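Local coordinates for StiE protein (Stigmatella aurantiaca, PDB 6ECX) that probably serves as the S-adenosylmethionine-dependent O-methyltransferase domain of a modular polyketide synthase, methylating an oxygen of the growing polyketide, at residues R74-V79 against I283-F288; V42-V47 against R66-V71; R82-S87 against L188-D193; E164-I169 against A174-I179. All blocks are in the same frame, centred on the assembly; numbering follows the deposited sequence.

The four contacts illustrate how a methyltransferase fold assembles around its cofactor. Interactions 1 and 2 share helix 64-80, their centres 14 Å apart, and meet where Glu75 and Leu76 pack on Val42. Interactions 1 and 3 reach neighbouring strands of one sheet, 283-292 and 187-196, and lie 11 Å apart between centres. Interaction 4 joins both: Tyr285 OH approaches Glu164 OE1 to 2.7 Å, and Asp193 OD2 lies 2.8 Å from Gly167 N. S-adenosylmethionine is touched by interaction 1 through Arg77 and by interaction 4 through the loop 164-169. Interaction 2 lies furthest out, about 29 Å from interaction 4 between centres, on the opposite side of the chain's centre.

Interaction 1: residues R74-V79 against I283-F288; sequences RELRRV and ISYVLF. With SAM (S-adenosylmethionine), chain B.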
# COMPACT_ATOMS: atom_id res chain seq x y z
N ARG A 74 -8.53 -1.41 8.51
CA ARG A 74 -8.47 -2.85 8.70
C ARG A 74 -9.14 -3.59 7.55
O ARG A 74 -8.66 -4.66 7.13
CB ARG A 74 -9.10 -3.22 10.04
CG ARG A 74 -8.24 -2.85 11.23
CD ARG A 74 -8.75 -3.49 12.52
NE ARG A 74 -9.92 -2.80 13.05
CZ ARG A 74 -9.86 -1.70 13.79
NH1 ARG A 74 -8.69 -1.16 14.10
NH2 ARG A 74 -10.98 -1.14 14.23
N GLU A 75 -10.23 -3.04 7.02
CA GLU A 75 -10.91 -3.67 5.90
C GLU A 75 -10.04 -3.67 4.64
O GLU A 75 -10.02 -4.65 3.88
CB GLU A 75 -12.24 -2.96 5.64
CG GLU A 75 -12.95 -3.38 4.36
CD GLU A 75 -13.48 -4.81 4.39
OE1 GLU A 75 -13.36 -5.49 5.44
OE2 GLU A 75 -14.02 -5.25 3.35
N LEU A 76 -9.32 -2.57 4.38
CA LEU A 76 -8.37 -2.56 3.28
C LEU A 76 -7.35 -3.69 3.44
O LEU A 76 -7.07 -4.44 2.49
CB LEU A 76 -7.66 -1.21 3.21
CG LEU A 76 -6.59 -1.07 2.13
CD1 LEU A 76 -7.24 -0.69 0.81
CD2 LEU A 76 -5.59 -0.02 2.54
N ARG A 77 -6.84 -3.86 4.66
CA ARG A 77 -5.89 -4.93 4.95
C ARG A 77 -6.51 -6.32 4.77
O ARG A 77 -5.85 -7.24 4.27
CB ARG A 77 -5.37 -4.79 6.38
CG ARG A 77 -3.98 -4.20 6.50
CD ARG A 77 -4.02 -2.71 6.33
NE ARG A 77 -2.68 -2.12 6.33
CZ ARG A 77 -2.45 -0.83 6.16
NH1 ARG A 77 -3.48 -0.01 5.97
NH2 ARG A 77 -1.22 -0.35 6.16
N ARG A 78 -7.76 -6.50 5.22
CA ARG A 78 -8.43 -7.79 5.08
C ARG A 78 -8.45 -8.21 3.61
O ARG A 78 -8.12 -9.35 3.28
CB ARG A 78 -9.85 -7.72 5.65
CG ARG A 78 -10.55 -9.09 5.75
CD ARG A 78 -11.99 -8.96 6.28
NE ARG A 78 -12.84 -8.27 5.31
CZ ARG A 78 -13.60 -8.88 4.41
NH1 ARG A 78 -13.62 -10.21 4.36
NH2 ARG A 78 -14.33 -8.18 3.56
N VAL A 79 -8.76 -7.28 2.71
CA VAL A 79 -8.81 -7.60 1.29
C VAL A 79 -7.40 -7.83 0.73
O VAL A 79 -7.18 -8.76 -0.06
CB VAL A 79 -9.56 -6.52 0.51
CG1 VAL A 79 -9.65 -6.89 -0.97
CG2 VAL A 79 -10.96 -6.32 1.10
N ILE A 283 -7.66 6.75 -12.83
CA ILE A 283 -6.73 5.86 -12.16
C ILE A 283 -7.54 4.89 -11.31
O ILE A 283 -8.72 5.10 -11.02
CB ILE A 283 -5.70 6.62 -11.31
CG1 ILE A 283 -6.39 7.37 -10.17
CG2 ILE A 283 -4.90 7.60 -12.17
CD1 ILE A 283 -5.47 8.32 -9.43
N SER A 284 -6.88 3.80 -10.92
CA SER A 284 -7.49 2.77 -10.10
C SER A 284 -6.58 2.50 -8.92
O SER A 284 -5.35 2.48 -9.06
CB SER A 284 -7.71 1.47 -10.90
OG SER A 284 -8.70 1.69 -11.89
N TYR A 285 -7.18 2.34 -7.75
CA TYR A 285 -6.47 1.92 -6.56
C TYR A 285 -6.65 0.42 -6.45
O TYR A 285 -7.78 -0.06 -6.29
CB TYR A 285 -6.99 2.64 -5.33
CG TYR A 285 -6.17 2.43 -4.09
CD1 TYR A 285 -6.42 1.36 -3.25
CD2 TYR A 285 -5.15 3.31 -3.75
CE1 TYR A 285 -5.70 1.17 -2.10
CE2 TYR A 285 -4.41 3.11 -2.60
CZ TYR A 285 -4.69 2.04 -1.78
OH TYR A 285 -3.98 1.83 -0.63
N VAL A 286 -5.57 -0.33 -6.57
CA VAL A 286 -5.65 -1.76 -6.86
C VAL A 286 -4.89 -2.52 -5.79
O VAL A 286 -3.81 -2.11 -5.36
CB VAL A 286 -5.09 -2.07 -8.27
CG1 VAL A 286 -5.06 -3.57 -8.50
CG2 VAL A 286 -5.94 -1.36 -9.34
N LEU A 287 -5.46 -3.65 -5.36
CA LEU A 287 -4.84 -4.50 -4.36
C LEU A 287 -4.37 -5.77 -5.09
O LEU A 287 -5.19 -6.63 -5.45
CB LEU A 287 -5.82 -4.80 -3.23
CG LEU A 287 -6.61 -3.60 -2.67
CD1 LEU A 287 -7.60 -4.03 -1.60
CD2 LEU A 287 -5.67 -2.53 -2.11
N PHE A 288 -3.06 -5.85 -5.33
CA PHE A 288 -2.44 -6.89 -6.14
C PHE A 288 -2.14 -8.11 -5.28
O PHE A 288 -1.61 -7.99 -4.17
CB PHE A 288 -1.11 -6.42 -6.74
CG PHE A 288 -1.21 -5.19 -7.63
CD1 PHE A 288 -1.27 -3.91 -7.07
CD2 PHE A 288 -1.14 -5.31 -9.01
CE1 PHE A 288 -1.31 -2.79 -7.89
CE2 PHE A 288 -1.18 -4.20 -9.83
CZ PHE A 288 -1.27 -2.93 -9.27
N SAM B . 3.32 0.73 4.13
CA SAM B . 3.13 1.67 5.23
C SAM B . 1.66 1.78 5.61
O SAM B . 0.82 1.31 4.85
OXT SAM B . 1.28 2.32 6.65
CB SAM B . 3.68 3.04 4.85
CG SAM B . 3.19 3.57 3.51
SD SAM B . 3.75 5.27 3.27
CE SAM B . 2.40 5.94 2.26
C5' SAM B . 5.16 5.08 2.15
C4' SAM B . 6.38 4.44 2.83
O4' SAM B . 7.36 4.02 1.90
C3' SAM B . 7.11 5.34 3.82
O3' SAM B . 7.34 4.55 4.97
C2' SAM B . 8.45 5.64 3.16
O2' SAM B . 9.52 5.82 4.06
C1' SAM B . 8.66 4.35 2.36
N9 SAM B . 9.58 4.44 1.21
C8 SAM B . 9.49 5.31 0.15
N7 SAM B . 10.50 5.05 -0.71
C5 SAM B . 11.26 4.04 -0.21
C6 SAM B . 12.39 3.39 -0.67
N6 SAM B . 12.96 3.74 -1.83
N1 SAM B . 12.94 2.36 0.07
C2 SAM B . 12.37 1.97 1.26
N3 SAM B . 11.24 2.62 1.70
C4 SAM B . 10.69 3.64 0.99
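Leu76 reaches from segment 74-79 of helix 64-80 across to Tyr285 and Leu287 on strand 283-292, and its side chain can be followed outward. From CB, which the helix aims toward the strand, CG continues anti to the backbone N (chi1 178°) and divides the work between two methyls. CD1 sits over the gap where the two partners meet, 3.8 Å from CE1 of Tyr285 and 3.8 Å from CD2 of Leu287. CD2 stays near the far end of the tyrosine, 4.0 Å from its OH, which is itself hydrogen-bonded to Glu164. One turn further on, Val79 meets Leu287 at about a right angle, with Val79 CG1 3.6 Å from Leu287 CD1. The two methyls of Leu287 thus serve different helix residues. This is helix-on-sheet packing in a Rossmann-like methyltransferase fold: strand 283-292 is the antiparallel strand between 187-196 and 226-233, and the axes of 74-79 and 283-288 approach to 9.9 Å at an angle of 50°. The polar residues of the helix turn elsewhere. Arg77 bends at chi2 (78°) and brings NH2 to 2.9 Å from the carboxylate O of S-adenosylmethionine, near the guanidinium plane, while Asp102 forms a salt bridge with the same nitrogen. Arg78 grips Glu75 side-on, NE to OE1 at 2.8 Å and NH2 to OE2 at 3.0 Å.

Interaction 2: residues V42-V47 against R66-V71; sequences VFQEIV and RERLAV
Phe43 and Arg68 lie flat on one another, ring against guanidinium, with centres 4.4 Å apart and planes only 6° from parallel. Arg68 CZ sits almost straight above the ring centroid, 3° off the normal, which makes this a cation-pi stack over one face. A bend at chi2 (62°) turns the arginine chain over the ring, and on the way its CG passes 3.8 Å from Phe43 CZ. The guanidinium edge is used as well. NH1 donates in plane to a water at 2.7 Å, and that water donates to Val42 O at 2.9 Å, bridging helix and loop. NH2 makes a weak bond to Gln44 OE1 at 3.4 Å, OE1 lying near the guanidinium plane although the amide itself is tilted against it. Val47 points back against the arginine, its CG1 4.2 Å from Arg68 NH2 and obliquely placed. Phe50 also meets the phenylalanine ring, and Cys241 of helix 235-242 packs against it, so the aromatic group is buried while Arg68 remains partly open to solvent. The early turns of helix 64-80 are thereby held by a stacked arginine-aromatic pair, a cation-pi stack that joins the loop 42-47 to the helix.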
# COMPACT_ATOMS: atom_id res chain seq x y z
N VAL A 42 -11.31 1.43 3.16
CA VAL A 42 -12.44 0.98 2.36
C VAL A 42 -13.74 1.37 3.05
O VAL A 42 -14.11 0.79 4.08
CB VAL A 42 -12.36 -0.54 2.10
CG1 VAL A 42 -13.66 -1.08 1.52
CG2 VAL A 42 -11.19 -0.85 1.18
N PHE A 43 -14.43 2.36 2.50
CA PHE A 43 -15.80 2.68 2.88
C PHE A 43 -16.72 1.99 1.89
O PHE A 43 -16.75 2.35 0.71
CB PHE A 43 -16.04 4.19 2.88
CG PHE A 43 -15.66 4.89 4.17
CD1 PHE A 43 -14.45 4.64 4.78
CD2 PHE A 43 -16.50 5.83 4.74
CE1 PHE A 43 -14.10 5.29 5.96
CE2 PHE A 43 -16.14 6.49 5.91
CZ PHE A 43 -14.95 6.21 6.52
N GLN A 44 -17.48 0.99 2.35
CA GLN A 44 -18.38 0.28 1.46
C GLN A 44 -19.43 1.23 0.88
O GLN A 44 -19.83 1.10 -0.28
CB GLN A 44 -19.05 -0.90 2.18
CG GLN A 44 -18.08 -1.93 2.77
CD GLN A 44 -17.72 -1.63 4.22
OE1 GLN A 44 -17.83 -0.50 4.68
NE2 GLN A 44 -17.29 -2.67 4.94
N GLU A 45 -19.86 2.20 1.68
CA GLU A 45 -20.77 3.25 1.23
C GLU A 45 -20.31 4.58 1.83
O GLU A 45 -19.59 4.63 2.83
CB GLU A 45 -22.23 2.98 1.63
CG GLU A 45 -22.87 1.79 0.93
CD GLU A 45 -22.98 1.97 -0.57
OE1 GLU A 45 -23.02 3.14 -1.03
OE2 GLU A 45 -23.02 0.95 -1.30
N ILE A 46 -20.74 5.67 1.18
CA ILE A 46 -20.59 6.99 1.78
C ILE A 46 -21.35 7.02 3.10
O ILE A 46 -22.51 6.60 3.17
CB ILE A 46 -21.10 8.08 0.82
CG1 ILE A 46 -20.16 8.21 -0.39
CG2 ILE A 46 -21.30 9.42 1.55
CD1 ILE A 46 -20.78 8.96 -1.56
N VAL A 47 -20.70 7.49 4.15
CA VAL A 47 -21.39 7.66 5.42
C VAL A 47 -21.56 9.16 5.66
O VAL A 47 -20.57 9.88 5.84
CB VAL A 47 -20.66 6.96 6.58
CG1 VAL A 47 -20.75 5.44 6.42
CG2 VAL A 47 -19.22 7.35 6.61
N ARG A 66 -13.06 8.58 13.83
CA ARG A 66 -11.72 8.09 14.17
C ARG A 66 -11.70 6.57 14.18
O ARG A 66 -10.86 5.93 13.53
CB ARG A 66 -11.27 8.64 15.52
CG ARG A 66 -9.80 8.41 15.82
CD ARG A 66 -9.50 8.62 17.30
NE ARG A 66 -8.09 8.90 17.57
CZ ARG A 66 -7.16 7.98 17.77
NH1 ARG A 66 -7.48 6.69 17.72
NH2 ARG A 66 -5.91 8.33 18.02
N GLU A 67 -12.63 5.96 14.92
CA GLU A 67 -12.76 4.51 14.91
C GLU A 67 -13.33 4.01 13.59
O GLU A 67 -13.02 2.89 13.16
CB GLU A 67 -13.60 4.05 16.10
CG GLU A 67 -12.94 4.35 17.45
CD GLU A 67 -13.90 4.24 18.63
OE1 GLU A 67 -15.09 3.94 18.41
OE2 GLU A 67 -13.46 4.46 19.78
N ARG A 68 -14.16 4.82 12.92
CA ARG A 68 -14.67 4.43 11.60
C ARG A 68 -13.54 4.36 10.58
O ARG A 68 -13.50 3.43 9.76
CB ARG A 68 -15.75 5.41 11.14
CG ARG A 68 -16.44 5.03 9.84
CD ARG A 68 -17.18 3.70 9.96
NE ARG A 68 -17.87 3.35 8.72
CZ ARG A 68 -17.37 2.55 7.79
NH1 ARG A 68 -16.17 2.01 7.97
NH2 ARG A 68 -18.06 2.29 6.69
N LEU A 69 -12.62 5.32 10.62
CA LEU A 69 -11.46 5.25 9.73
C LEU A 69 -10.59 4.04 10.05
O LEU A 69 -10.10 3.36 9.13
CB LEU A 69 -10.66 6.55 9.84
CG LEU A 69 -9.39 6.61 9.00
CD1 LEU A 69 -9.70 6.35 7.53
CD2 LEU A 69 -8.72 7.96 9.19
N ALA A 70 -10.41 3.72 11.33
CA ALA A 70 -9.63 2.54 11.69
C ALA A 70 -10.28 1.27 11.16
O ALA A 70 -9.59 0.38 10.63
CB ALA A 70 -9.45 2.45 13.20
N VAL A 71 -11.61 1.18 11.26
CA VAL A 71 -12.33 0.04 10.71
C VAL A 71 -12.05 -0.10 9.22
O VAL A 71 -11.75 -1.19 8.72
CB VAL A 71 -13.84 0.19 10.99
CG1 VAL A 71 -14.65 -0.80 10.16
CG2 VAL A 71 -14.12 0.00 12.47
O HOH W 1 -15.03 -0.10 6.68

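Interaction 3: residues R82-S87 against L188-D193; sequences RAVDLS and LLIMAD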
# COMPACT_ATOMS: atom_id res chain seq x y z
N ARG A 82 -6.28 -11.32 1.43
CA ARG A 82 -7.36 -12.28 1.23
C ARG A 82 -6.87 -13.69 0.92
O ARG A 82 -7.52 -14.67 1.29
CB ARG A 82 -8.28 -11.80 0.09
CG ARG A 82 -7.55 -11.68 -1.27
CD ARG A 82 -8.39 -10.83 -2.24
NE ARG A 82 -7.70 -10.62 -3.51
CZ ARG A 82 -6.78 -9.68 -3.73
NH1 ARG A 82 -6.43 -8.84 -2.75
NH2 ARG A 82 -6.22 -9.57 -4.92
N ALA A 83 -5.76 -13.81 0.22
CA ALA A 83 -5.33 -15.11 -0.27
C ALA A 83 -4.18 -15.70 0.53
O ALA A 83 -3.79 -16.84 0.26
CB ALA A 83 -4.93 -15.02 -1.75
N VAL A 84 -3.66 -14.97 1.53
CA VAL A 84 -2.44 -15.38 2.24
C VAL A 84 -2.82 -16.26 3.43
O VAL A 84 -3.70 -15.92 4.22
CB VAL A 84 -1.64 -14.16 2.71
CG1 VAL A 84 -0.40 -14.60 3.48
CG2 VAL A 84 -1.27 -13.25 1.53
N ASP A 85 -2.13 -17.39 3.56
CA ASP A 85 -2.26 -18.26 4.72
C ASP A 85 -1.03 -18.01 5.59
O ASP A 85 0.04 -18.57 5.35
CB ASP A 85 -2.36 -19.72 4.31
CG ASP A 85 -2.48 -20.67 5.50
OD1 ASP A 85 -2.43 -20.20 6.66
OD2 ASP A 85 -2.64 -21.90 5.28
N LEU A 86 -1.18 -17.17 6.61
CA LEU A 86 -0.01 -16.83 7.42
C LEU A 86 0.55 -18.04 8.18
O LEU A 86 1.75 -18.07 8.48
CB LEU A 86 -0.36 -15.70 8.39
CG LEU A 86 -0.60 -14.37 7.65
CD1 LEU A 86 -1.29 -13.36 8.55
CD2 LEU A 86 0.71 -13.80 7.09
N SER A 87 -0.27 -19.06 8.45
CA SER A 87 0.28 -20.20 9.17
C SER A 87 1.33 -20.94 8.34
O SER A 87 2.15 -21.66 8.92
CB SER A 87 -0.84 -21.18 9.58
OG SER A 87 -1.37 -21.84 8.45
N LEU A 188 4.94 -15.01 -2.17
CA LEU A 188 3.85 -14.08 -2.47
C LEU A 188 4.28 -12.62 -2.30
O LEU A 188 5.10 -12.29 -1.43
CB LEU A 188 2.64 -14.35 -1.55
CG LEU A 188 2.09 -15.78 -1.52
CD1 LEU A 188 0.96 -15.92 -0.50
CD2 LEU A 188 1.62 -16.19 -2.91
N LEU A 189 3.72 -11.76 -3.14
CA LEU A 189 3.89 -10.30 -3.06
C LEU A 189 2.50 -9.71 -3.02
O LEU A 189 1.69 -10.01 -3.90
CB LEU A 189 4.65 -9.79 -4.29
CG LEU A 189 4.69 -8.27 -4.55
CD1 LEU A 189 5.46 -7.56 -3.43
CD2 LEU A 189 5.30 -8.02 -5.92
N ILE A 190 2.17 -8.93 -1.99
CA ILE A 190 0.90 -8.23 -1.98
C ILE A 190 1.20 -6.73 -1.96
O ILE A 190 2.09 -6.27 -1.24
CB ILE A 190 -0.03 -8.67 -0.82
CG1 ILE A 190 0.62 -8.52 0.53
CG2 ILE A 190 -0.53 -10.16 -1.03
CD1 ILE A 190 -0.35 -8.94 1.68
N MET A 191 0.49 -5.99 -2.81
CA MET A 191 0.76 -4.57 -2.95
C MET A 191 -0.55 -3.83 -3.06
O MET A 191 -1.54 -4.35 -3.58
CB MET A 191 1.59 -4.27 -4.20
CG MET A 191 3.05 -4.59 -4.06
SD MET A 191 3.84 -4.31 -5.65
CE MET A 191 2.88 -2.95 -6.30
N ALA A 192 -0.56 -2.62 -2.51
CA ALA A 192 -1.58 -1.63 -2.80
C ALA A 192 -0.90 -0.51 -3.57
O ALA A 192 0.12 0.02 -3.11
CB ALA A 192 -2.23 -1.11 -1.51
N ASP A 193 -1.43 -0.19 -4.74
CA ASP A 193 -0.84 0.86 -5.56
C ASP A 193 -1.83 1.26 -6.66
O ASP A 193 -2.94 0.73 -6.75
CB ASP A 193 0.51 0.45 -6.14
CG ASP A 193 1.53 1.57 -6.05
OD1 ASP A 193 1.21 2.69 -6.50
OD2 ASP A 193 2.63 1.35 -5.51
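Just beyond Val84, the residue that packs on Leu188 and Ile190, the carboxylate oxygen Asp85 OD1 is gripped twice by Ser87. The serine hydroxyl OG donates to it at 2.6 Å, arriving on the syn side but 29° out of the carboxylate plane. The backbone N of Ser87 adds a weak bond to Asp85 OD1 at 3.0 Å, closing an Asx turn. These polar bonds hold the loop's bend on its exposed side, and the contact with the strand itself is apolar. Val84 points its CB toward segment 188-193 of strand 187-196, and a single methyl does the touching: Val84 CG2 lies 4.0 Å from Leu188 CD1 and 4.1 Å from Ile190 CG2. Leu188 and the valine run side by side in opposing senses, whereas Ile190 meets it at a slant. With chi1 at 56°, Ile190 carries CG1 between its backbone N and carbonyl carbon, an arrangement that leaves CG2 anti to the carbonyl and directed at Val84. Leu188 and Ile190 are two apart in the strand and so share a face of the sheet, while Leu189 and Met191 on the other face pack on Phe176. Behind Val84, Arg82 is anchored by a salt bridge to Asp230 and by a hydrogen bond to Leu287 O of the adjoining strand. The loop 82-87 carries the chain onward from helix 64-80, passing over the N-terminal part of strand 187-196 and leading into 91-94, the first strand of the parallel part of the Rossmann-like methyltransferase sheet.

Interaction 4: residues E164-I169 against A174-I179; sequences EVAGLI and ALFSNI. With SAM (S-adenosylmethionine), chain B.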
# COMPACT_ATOMS: atom_id res chain seq x y z
N GLU A 164 1.33 1.08 -0.84
CA GLU A 164 1.58 2.47 -1.25
C GLU A 164 3.06 2.82 -1.13
O GLU A 164 3.44 3.84 -0.54
CB GLU A 164 0.71 3.43 -0.44
CG GLU A 164 -0.78 3.27 -0.64
CD GLU A 164 -1.58 4.32 0.13
OE1 GLU A 164 -2.79 4.11 0.35
OE2 GLU A 164 -1.00 5.36 0.51
N VAL A 165 3.91 1.96 -1.69
CA VAL A 165 5.36 2.15 -1.61
C VAL A 165 5.97 2.17 -3.01
O VAL A 165 6.69 3.11 -3.37
CB VAL A 165 6.02 1.06 -0.76
CG1 VAL A 165 7.51 1.34 -0.64
CG2 VAL A 165 5.36 0.96 0.61
N ALA A 166 5.72 1.12 -3.78
CA ALA A 166 6.35 0.99 -5.10
C ALA A 166 6.11 2.22 -5.96
O ALA A 166 6.98 2.63 -6.73
CB ALA A 166 5.85 -0.28 -5.81
N GLY A 167 4.93 2.85 -5.82
CA GLY A 167 4.64 4.04 -6.59
C GLY A 167 5.55 5.22 -6.29
O GLY A 167 5.63 6.16 -7.10
N LEU A 168 6.24 5.19 -5.15
CA LEU A 168 7.13 6.26 -4.70
C LEU A 168 8.58 6.06 -5.12
O LEU A 168 9.40 6.95 -4.87
CB LEU A 168 7.08 6.36 -3.17
CG LEU A 168 5.97 7.13 -2.48
CD1 LEU A 168 5.83 6.68 -1.04
CD2 LEU A 168 6.28 8.61 -2.53
N ILE A 169 8.91 4.91 -5.70
CA ILE A 169 10.29 4.50 -5.91
C ILE A 169 10.59 4.64 -7.40
O ILE A 169 10.01 3.92 -8.23
CB ILE A 169 10.53 3.06 -5.42
CG1 ILE A 169 10.37 3.02 -3.89
CG2 ILE A 169 11.91 2.58 -5.83
CD1 ILE A 169 10.55 1.65 -3.25
N ALA A 174 15.10 -1.80 -10.45
CA ALA A 174 15.93 -2.22 -9.32
C ALA A 174 15.07 -2.75 -8.18
O ALA A 174 15.41 -3.77 -7.56
CB ALA A 174 16.81 -1.05 -8.86
N LEU A 175 13.96 -2.08 -7.90
CA LEU A 175 13.08 -2.56 -6.83
C LEU A 175 12.59 -3.99 -7.11
O LEU A 175 12.68 -4.88 -6.25
CB LEU A 175 11.89 -1.61 -6.68
CG LEU A 175 10.79 -2.09 -5.72
CD1 LEU A 175 11.32 -2.25 -4.30
CD2 LEU A 175 9.58 -1.16 -5.78
N PHE A 176 12.11 -4.25 -8.32
CA PHE A 176 11.51 -5.56 -8.56
C PHE A 176 12.57 -6.65 -8.77
O PHE A 176 12.29 -7.81 -8.49
CB PHE A 176 10.52 -5.48 -9.73
CG PHE A 176 9.16 -5.01 -9.29
CD1 PHE A 176 8.90 -3.65 -9.14
CD2 PHE A 176 8.19 -5.91 -8.90
CE1 PHE A 176 7.67 -3.22 -8.68
CE2 PHE A 176 6.96 -5.47 -8.43
CZ PHE A 176 6.71 -4.13 -8.31
N SER A 177 13.78 -6.28 -9.18
CA SER A 177 14.89 -7.22 -9.13
C SER A 177 15.21 -7.61 -7.69
O SER A 177 15.41 -8.79 -7.38
CB SER A 177 16.11 -6.61 -9.83
OG SER A 177 17.30 -7.31 -9.52
N ASN A 178 15.26 -6.62 -6.80
CA ASN A 178 15.47 -6.89 -5.38
C ASN A 178 14.37 -7.80 -4.81
O ASN A 178 14.65 -8.70 -4.01
CB ASN A 178 15.52 -5.57 -4.62
CG ASN A 178 16.20 -5.68 -3.26
OD1 ASN A 178 16.71 -6.75 -2.88
ND2 ASN A 178 16.22 -4.57 -2.52
N ILE A 179 13.12 -7.57 -5.21
CA ILE A 179 12.04 -8.43 -4.73
C ILE A 179 12.25 -9.86 -5.23
O ILE A 179 12.23 -10.82 -4.45
CB ILE A 179 10.67 -7.88 -5.19
CG1 ILE A 179 10.35 -6.57 -4.44
CG2 ILE A 179 9.58 -8.94 -4.94
CD1 ILE A 179 9.15 -5.81 -5.00
N SAM B . 3.32 0.73 4.13
CA SAM B . 3.13 1.67 5.23
C SAM B . 1.66 1.78 5.61
O SAM B . 0.82 1.31 4.85
OXT SAM B . 1.28 2.32 6.65
CB SAM B . 3.68 3.04 4.85
CG SAM B . 3.19 3.57 3.51
SD SAM B . 3.75 5.27 3.27
CE SAM B . 2.40 5.94 2.26
C5' SAM B . 5.16 5.08 2.15
C4' SAM B . 6.38 4.44 2.83
O4' SAM B . 7.36 4.02 1.90
C3' SAM B . 7.11 5.34 3.82
O3' SAM B . 7.34 4.55 4.97
C2' SAM B . 8.45 5.64 3.16
O2' SAM B . 9.52 5.82 4.06
C1' SAM B . 8.66 4.35 2.36
N9 SAM B . 9.58 4.44 1.21
C8 SAM B . 9.49 5.31 0.15
N7 SAM B . 10.50 5.05 -0.71
C5 SAM B . 11.26 4.04 -0.21
C6 SAM B . 12.39 3.39 -0.67
N6 SAM B . 12.96 3.74 -1.83
N1 SAM B . 12.94 2.36 0.07
C2 SAM B . 12.37 1.97 1.26
N3 SAM B . 11.24 2.62 1.70
C4 SAM B . 10.69 3.64 0.99
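The wall of the S-adenosylmethionine pocket is backed here by a helix, as Ala166 and Ile169 of the cofactor-lining loop lean on Leu175 in segment 174-179 of helix 172-181. One leucine methyl serves both: Leu175 CD2 is 3.8 Å from Ala166 CB and 3.9 Å from Ile169 CD1. It gets there because CG runs anti to the backbone N (chi1 172°), carrying the branch off the helix toward the loop. Phe176 closes in more loosely on the same alanine, which also packs on Trp217, and Ile179 lies over one face of the Phe176 ring. The loop itself makes a tight 3-10 turn, with Leu168 N bonded to Val165 O at 2.8 Å, and the Gly167 N-H is taken by Asp193 on the neighbouring strand. Ile169 is the two-sided residue of the contact. The methyl that touches Leu175 also lies above the C6-N6 bond at the rim of the adenine, Ile169 CD1 standing 3.6 Å from C6 of the cofactor, and Ile169 CG1 is 3.4 Å from its N6. Nearer the sulfonium end, Leu168 CD1 comes within 3.6 Å of C5', and Val165 CG1 lies 3.7 Å from O4' of the ribose. Glu164 faces the reactive end, its OE2 3.9 Å from the methyl carbon CE. The loop that follows strand 157-163, with the helix after it packed behind, makes up one side of the cofactor cleft characteristic of Rossmann-like methyltransferases.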